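Local coordinates for beta-fructofuranosidase (Bifidobacterium adolescentis, PDB 6NOB), which probably hydrolyses terminal beta-D-fructofuranoside residues of sucrose and related fructosides, as a family 32 glycoside hydrolase, at residues Asn445-Val450 / Lys488-Val493; Glu500-His505 / Ala629-Gly634. All coordinates share one frame; numbering follows the deposited sequence.

Contact 1: residues Asn445-Val450 / Lys488-Val493; sequences NGRRIV and KPVSEV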
loop_
_atom_site.group_PDB
_atom_site.type_symbol
_atom_site.label_atom_id
_atom_site.label_comp_id
_atom_site.label_asym_id
_atom_site.label_seq_id
_atom_site.Cartn_x
_atom_site.Cartn_y
_atom_site.Cartn_z
ATOM N N ASN A 445 -0.751 -17.950 -12.796
ATOM C CA ASN A 445 -1.786 -18.200 -13.788
ATOM C C ASN A 445 -2.098 -16.974 -14.638
ATOM O O ASN A 445 -3.082 -16.986 -15.384
ATOM C CB ASN A 445 -3.059 -18.701 -13.106
ATOM C CG ASN A 445 -2.877 -20.068 -12.472
ATOM O OD1 ASN A 445 -3.219 -20.275 -11.307
ATOM N ND2 ASN A 445 -2.336 -21.010 -13.238
ATOM N N GLY A 446 -1.289 -15.922 -14.548
ATOM C CA GLY A 446 -1.493 -14.741 -15.358
ATOM C C GLY A 446 -2.523 -13.763 -14.838
ATOM O O GLY A 446 -2.788 -12.757 -15.513
ATOM N N ARG A 447 -3.122 -14.025 -13.677
ATOM C CA ARG A 447 -4.015 -13.057 -13.055
ATOM C C ARG A 447 -3.256 -11.782 -12.718
ATOM O O ARG A 447 -2.174 -11.831 -12.128
ATOM C CB ARG A 447 -4.623 -13.641 -11.780
ATOM C CG ARG A 447 -5.981 -14.277 -11.942
ATOM C CD ARG A 447 -6.630 -14.489 -10.581
ATOM N NE ARG A 447 -5.664 -14.933 -9.579
ATOM C CZ ARG A 447 -5.977 -15.234 -8.323
ATOM N NH1 ARG A 447 -7.235 -15.147 -7.909
ATOM N NH2 ARG A 447 -5.034 -15.627 -7.479
ATOM N N ARG A 448 -3.826 -10.639 -13.090
ATOM C CA ARG A 448 -3.276 -9.338 -12.724
ATOM C C ARG A 448 -3.928 -8.896 -11.416
ATOM O O ARG A 448 -5.136 -8.643 -11.372
ATOM C CB ARG A 448 -3.509 -8.322 -13.840
ATOM C CG ARG A 448 -3.086 -6.898 -13.502
ATOM C CD ARG A 448 -1.613 -6.813 -13.127
ATOM N NE ARG A 448 -0.730 -7.345 -14.164
ATOM C CZ ARG A 448 0.596 -7.238 -14.143
ATOM N NH1 ARG A 448 1.327 -7.754 -15.124
ATOM N NH2 ARG A 448 1.195 -6.621 -13.135
ATOM N N ILE A 449 -3.129 -8.809 -10.355
ATOM C CA ILE A 449 -3.616 -8.538 -9.006
ATOM C C ILE A 449 -2.938 -7.280 -8.485
ATOM O O ILE A 449 -1.718 -7.131 -8.617
ATOM C CB ILE A 449 -3.351 -9.729 -8.067
ATOM C CG1 ILE A 449 -3.939 -11.009 -8.664
ATOM C CG2 ILE A 449 -3.922 -9.456 -6.684
ATOM C CD1 ILE A 449 -3.427 -12.278 -8.021
ATOM N N VAL A 450 -3.720 -6.389 -7.879
ATOM C CA VAL A 450 -3.227 -5.105 -7.394
ATOM C C VAL A 450 -3.534 -4.971 -5.906
ATOM O O VAL A 450 -4.616 -5.353 -5.444
ATOM C CB VAL A 450 -3.837 -3.930 -8.193
ATOM C CG1 VAL A 450 -5.358 -3.985 -8.167
ATOM C CG2 VAL A 450 -3.327 -2.587 -7.670
ATOM N N LYS A 488 -12.003 -5.886 -9.076
ATOM C CA LYS A 488 -12.922 -6.715 -8.315
ATOM C C LYS A 488 -12.088 -7.554 -7.384
ATOM O O LYS A 488 -10.970 -7.951 -7.763
ATOM C CB LYS A 488 -13.749 -7.596 -9.264
ATOM C CG LYS A 488 -15.006 -8.220 -8.690
ATOM C CD LYS A 488 -15.641 -9.150 -9.725
ATOM C CE LYS A 488 -17.114 -9.421 -9.438
ATOM N NZ LYS A 488 -17.308 -10.455 -8.381
ATOM N N PRO A 489 -12.539 -7.848 -6.161
ATOM C CA PRO A 489 -11.752 -8.688 -5.260
ATOM C C PRO A 489 -11.472 -10.052 -5.878
ATOM O O PRO A 489 -12.309 -10.618 -6.586
ATOM C CB PRO A 489 -12.628 -8.802 -4.010
ATOM C CG PRO A 489 -13.487 -7.594 -4.051
ATOM C CD PRO A 489 -13.754 -7.324 -5.501
ATOM N N VAL A 490 -10.265 -10.563 -5.623
ATOM C CA VAL A 490 -9.901 -11.863 -6.159
ATOM C C VAL A 490 -10.809 -12.934 -5.561
ATOM O O VAL A 490 -11.416 -12.756 -4.497
ATOM C CB VAL A 490 -8.421 -12.183 -5.896
ATOM C CG1 VAL A 490 -7.531 -11.134 -6.545
ATOM C CG2 VAL A 490 -8.149 -12.256 -4.401
ATOM N N SER A 491 -10.905 -14.061 -6.269
ATOM C CA SER A 491 -11.810 -15.125 -5.849
ATOM C C SER A 491 -11.523 -15.586 -4.426
ATOM O O SER A 491 -12.452 -15.949 -3.696
ATOM C CB SER A 491 -11.729 -16.298 -6.832
ATOM O OG SER A 491 -10.518 -17.020 -6.682
ATOM N N GLU A 492 -10.256 -15.554 -4.007
ATOM C CA GLU A 492 -9.911 -16.011 -2.664
ATOM C C GLU A 492 -10.544 -15.139 -1.585
ATOM O O GLU A 492 -10.882 -15.641 -0.506
ATOM C CB GLU A 492 -8.395 -16.043 -2.495
ATOM C CG GLU A 492 -7.690 -17.058 -3.376
ATOM C CD GLU A 492 -7.263 -16.478 -4.706
ATOM O OE1 GLU A 492 -7.815 -15.434 -5.113
ATOM O OE2 GLU A 492 -6.362 -17.062 -5.342
ATOM N N VAL A 493 -10.707 -13.840 -1.849
ATOM C CA VAL A 493 -11.354 -12.960 -0.877
ATOM C C VAL A 493 -12.780 -13.427 -0.611
ATOM O O VAL A 493 -13.208 -13.551 0.543
ATOM C CB VAL A 493 -11.313 -11.500 -1.363
ATOM C CG1 VAL A 493 -12.390 -10.672 -0.675
ATOM C CG2 VAL A 493 -9.937 -10.902 -1.118
HETATM O O HOH W 1 -9.775 -14.037 -9.049
#
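Arg447 reaches across to Glu492 and grips its carboxylate end-on, one terminal nitrogen to each oxygen. The bond from Arg447 NH1 to Glu492 OE1, 2.9 Å long, is nearly straight at 168° and stays close to the guanidinium plane. NH2 of Arg447 meets the syn lone pair of Glu492 OE2, also at 2.9 Å but more bent. The two flat groups are twisted 41° apart, so the fork is skewed. Beside it, water 1 accepts from Arg447 NH1 at 3.0 Å and from the backbone N of Ser491 at 3.0 Å, tying the arginine to the first turn of helix 491-497. Next to this salt bridge, CG2 of Ile449 packs on CG1 of Val490, the N-cap residue, at 4.0 Å. Further out, Asp443 takes Arg447 NE in a second salt bridge, and Tyr142 touches both Arg447 and Glu492. A bend at chi3 (-40°) swings the guanidinium toward the helix. With an alanine in place of Arg447, Glu492 would probably be left without its charged mate, its carboxylate freer to turn. In this family 32 propeller, the contact joins the start of strand 448-454 to helix 491-497; Glu492 and Asp443 together probably fix the guanidinium's rotation and balance its charge.

Contact 2: residues Glu500-His505 / Ala629-Gly634; sequences ERLAVH and ARALNG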
loop_
_atom_site.group_PDB
_atom_site.type_symbol
_atom_site.label_atom_id
_atom_site.label_comp_id
_atom_site.label_asym_id
_atom_site.label_seq_id
_atom_site.Cartn_x
_atom_site.Cartn_y
_atom_site.Cartn_z
ATOM N N GLU A 500 -21.487 -16.515 7.380
ATOM C CA GLU A 500 -22.890 -16.905 7.415
ATOM C C GLU A 500 -23.782 -15.824 6.800
ATOM O O GLU A 500 -23.527 -14.622 6.923
ATOM C CB GLU A 500 -23.338 -17.156 8.857
ATOM C CG GLU A 500 -24.705 -17.837 8.970
ATOM C CD GLU A 500 -25.182 -17.885 10.383
ATOM O OE1 GLU A 500 -26.112 -18.669 10.681
ATOM O OE2 GLU A 500 -24.623 -17.132 11.196
ATOM N N ARG A 501 -24.836 -16.270 6.124
ATOM C CA ARG A 501 -25.872 -15.360 5.659
ATOM C C ARG A 501 -26.523 -14.658 6.842
ATOM O O ARG A 501 -26.628 -15.211 7.941
ATOM C CB ARG A 501 -26.927 -16.119 4.849
ATOM C CG ARG A 501 -26.602 -16.247 3.371
ATOM C CD ARG A 501 -27.289 -15.150 2.569
ATOM N NE ARG A 501 -27.510 -15.517 1.171
ATOM C CZ ARG A 501 -28.413 -14.943 0.376
ATOM N NH1 ARG A 501 -29.189 -13.968 0.833
ATOM N NH2 ARG A 501 -28.537 -15.338 -0.884
ATOM N N LEU A 502 -26.920 -13.411 6.616
ATOM C CA LEU A 502 -27.552 -12.575 7.623
ATOM C C LEU A 502 -28.987 -12.294 7.207
ATOM O O LEU A 502 -29.265 -12.026 6.033
ATOM C CB LEU A 502 -26.785 -11.261 7.819
ATOM C CG LEU A 502 -25.342 -11.420 8.302
ATOM C CD1 LEU A 502 -24.629 -10.077 8.319
ATOM C CD2 LEU A 502 -25.317 -12.078 9.673
ATOM N N ALA A 503 -29.896 -12.388 8.173
ATOM C CA ALA A 503 -31.310 -12.190 7.897
ATOM C C ALA A 503 -31.588 -10.739 7.531
ATOM O O ALA A 503 -30.995 -9.813 8.092
ATOM C CB ALA A 503 -32.149 -12.597 9.106
ATOM N N VAL A 504 -32.493 -10.546 6.579
ATOM C CA VAL A 504 -32.926 -9.223 6.146
ATOM C C VAL A 504 -34.348 -9.029 6.649
ATOM O O VAL A 504 -35.276 -9.703 6.185
ATOM C CB VAL A 504 -32.852 -9.066 4.621
ATOM C CG1 VAL A 504 -33.164 -7.631 4.220
ATOM C CG2 VAL A 504 -31.485 -9.499 4.106
ATOM N N HIS A 505 -34.526 -8.122 7.605
ATOM C CA HIS A 505 -35.859 -7.839 8.106
ATOM C C HIS A 505 -36.281 -6.430 7.718
ATOM O O HIS A 505 -35.460 -5.558 7.419
ATOM C CB HIS A 505 -35.945 -8.047 9.623
ATOM C CG HIS A 505 -36.702 -9.283 10.008
ATOM N ND1 HIS A 505 -38.075 -9.311 10.125
ATOM C CD2 HIS A 505 -36.278 -10.543 10.267
ATOM C CE1 HIS A 505 -38.464 -10.530 10.454
ATOM N NE2 HIS A 505 -37.393 -11.298 10.544
ATOM N N ALA A 629 -26.629 -10.539 2.099
ATOM C CA ALA A 629 -25.781 -9.999 3.154
ATOM C C ALA A 629 -25.208 -11.144 3.975
ATOM O O ALA A 629 -25.928 -12.088 4.319
ATOM C CB ALA A 629 -26.560 -9.037 4.052
ATOM N N ARG A 630 -23.913 -11.058 4.282
ATOM C CA ARG A 630 -23.212 -12.110 5.004
ATOM C C ARG A 630 -22.223 -11.492 5.980
ATOM O O ARG A 630 -21.640 -10.437 5.714
ATOM C CB ARG A 630 -22.460 -13.059 4.051
ATOM C CG ARG A 630 -23.323 -13.695 2.973
ATOM C CD ARG A 630 -22.517 -14.586 2.044
ATOM N NE ARG A 630 -23.142 -14.668 0.727
ATOM C CZ ARG A 630 -22.844 -15.579 -0.194
ATOM N NH1 ARG A 630 -21.924 -16.503 0.051
ATOM N NH2 ARG A 630 -23.469 -15.565 -1.362
ATOM N N ALA A 631 -22.032 -12.170 7.109
ATOM C CA ALA A 631 -21.011 -11.767 8.064
ATOM C C ALA A 631 -19.623 -11.928 7.455
ATOM O O ALA A 631 -19.369 -12.838 6.663
ATOM C CB ALA A 631 -21.121 -12.596 9.344
ATOM N N LEU A 632 -18.718 -11.029 7.831
ATOM C CA LEU A 632 -17.353 -11.050 7.323
ATOM C C LEU A 632 -16.442 -11.734 8.335
ATOM O O LEU A 632 -16.480 -11.415 9.527
ATOM C CB LEU A 632 -16.856 -9.634 7.023
ATOM C CG LEU A 632 -15.665 -9.510 6.068
ATOM C CD1 LEU A 632 -16.083 -9.845 4.644
ATOM C CD2 LEU A 632 -15.071 -8.117 6.129
ATOM N N ASN A 633 -15.632 -12.675 7.856
ATOM C CA ASN A 633 -14.689 -13.369 8.716
ATOM C C ASN A 633 -13.487 -12.479 9.028
ATOM O O ASN A 633 -13.243 -11.459 8.378
ATOM C CB ASN A 633 -14.199 -14.657 8.057
ATOM C CG ASN A 633 -15.299 -15.678 7.872
ATOM O OD1 ASN A 633 -16.175 -15.832 8.722
ATOM N ND2 ASN A 633 -15.256 -16.388 6.751
ATOM N N GLY A 634 -12.720 -12.891 10.038
ATOM C CA GLY A 634 -11.441 -12.289 10.332
ATOM C C GLY A 634 -10.308 -13.182 9.860
ATOM O O GLY A 634 -10.498 -14.374 9.625
HETATM O O HOH W 2 -28.805 -12.186 3.195
#
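The carbonyl oxygen of Ala629 takes the backbone N-H of Leu502 at 2.8 Å, the shorter of two bonds that pair these two segments as antiparallel strands at the edge of the C-terminal beta-sandwich, a module usual in family 32. Its companion runs from Ala631 N to Glu500 O at 2.9 Å. Together they flank Arg501 and Arg630, a non-hydrogen-bonded pair whose side chains rise on the same face of the sheet. Their CG atoms come within 4.2 Å, and the guanidinium planes are only 7° from parallel. Asp628 bonds to both, taking Arg501 NE and Arg630 NH2, which probably offsets the like charges. Leu502 leaves the other way: with CG anti to its carbonyl carbon (chi1 -61°), it lays CD1 over the peptide joining Arg630 to Ala631, 3.5 Å from Ala631 N, while Leu502 CD2 lies 4.2 Å from Ala631 CB. Val513, from the second sheet of the sandwich, touches both Leu502 and Ala629. Past Leu502 the direct pairing gives way to water 2, which donates to Leu502 O at 2.9 Å and accepts from Ala629 N and Arg501 NH1.

How the contacts relate
From the N terminus, the chain passes through a small beta-domain and most of the propeller before reaching 445-450. Contact 1 closes a loop of 37 residues, in which strand 468-481 lies in the sheet between strands 448-454 and 484-489. Helix 491-497 then carries the chain straight into strand 498-501, where contact 2 opens. That second loop is much longer, 123 residues, and holds most of the beta-sandwich before strand 624-632 returns to close it. The loops therefore follow one another in series, neither crossing nor nesting. The centres of the two contacts are about 23 Å apart; contact 1 joins the start of strand 448-454 to helix 491-497, while contact 2 pairs the sandwich's first strand, 498-501, with its last, 624-632.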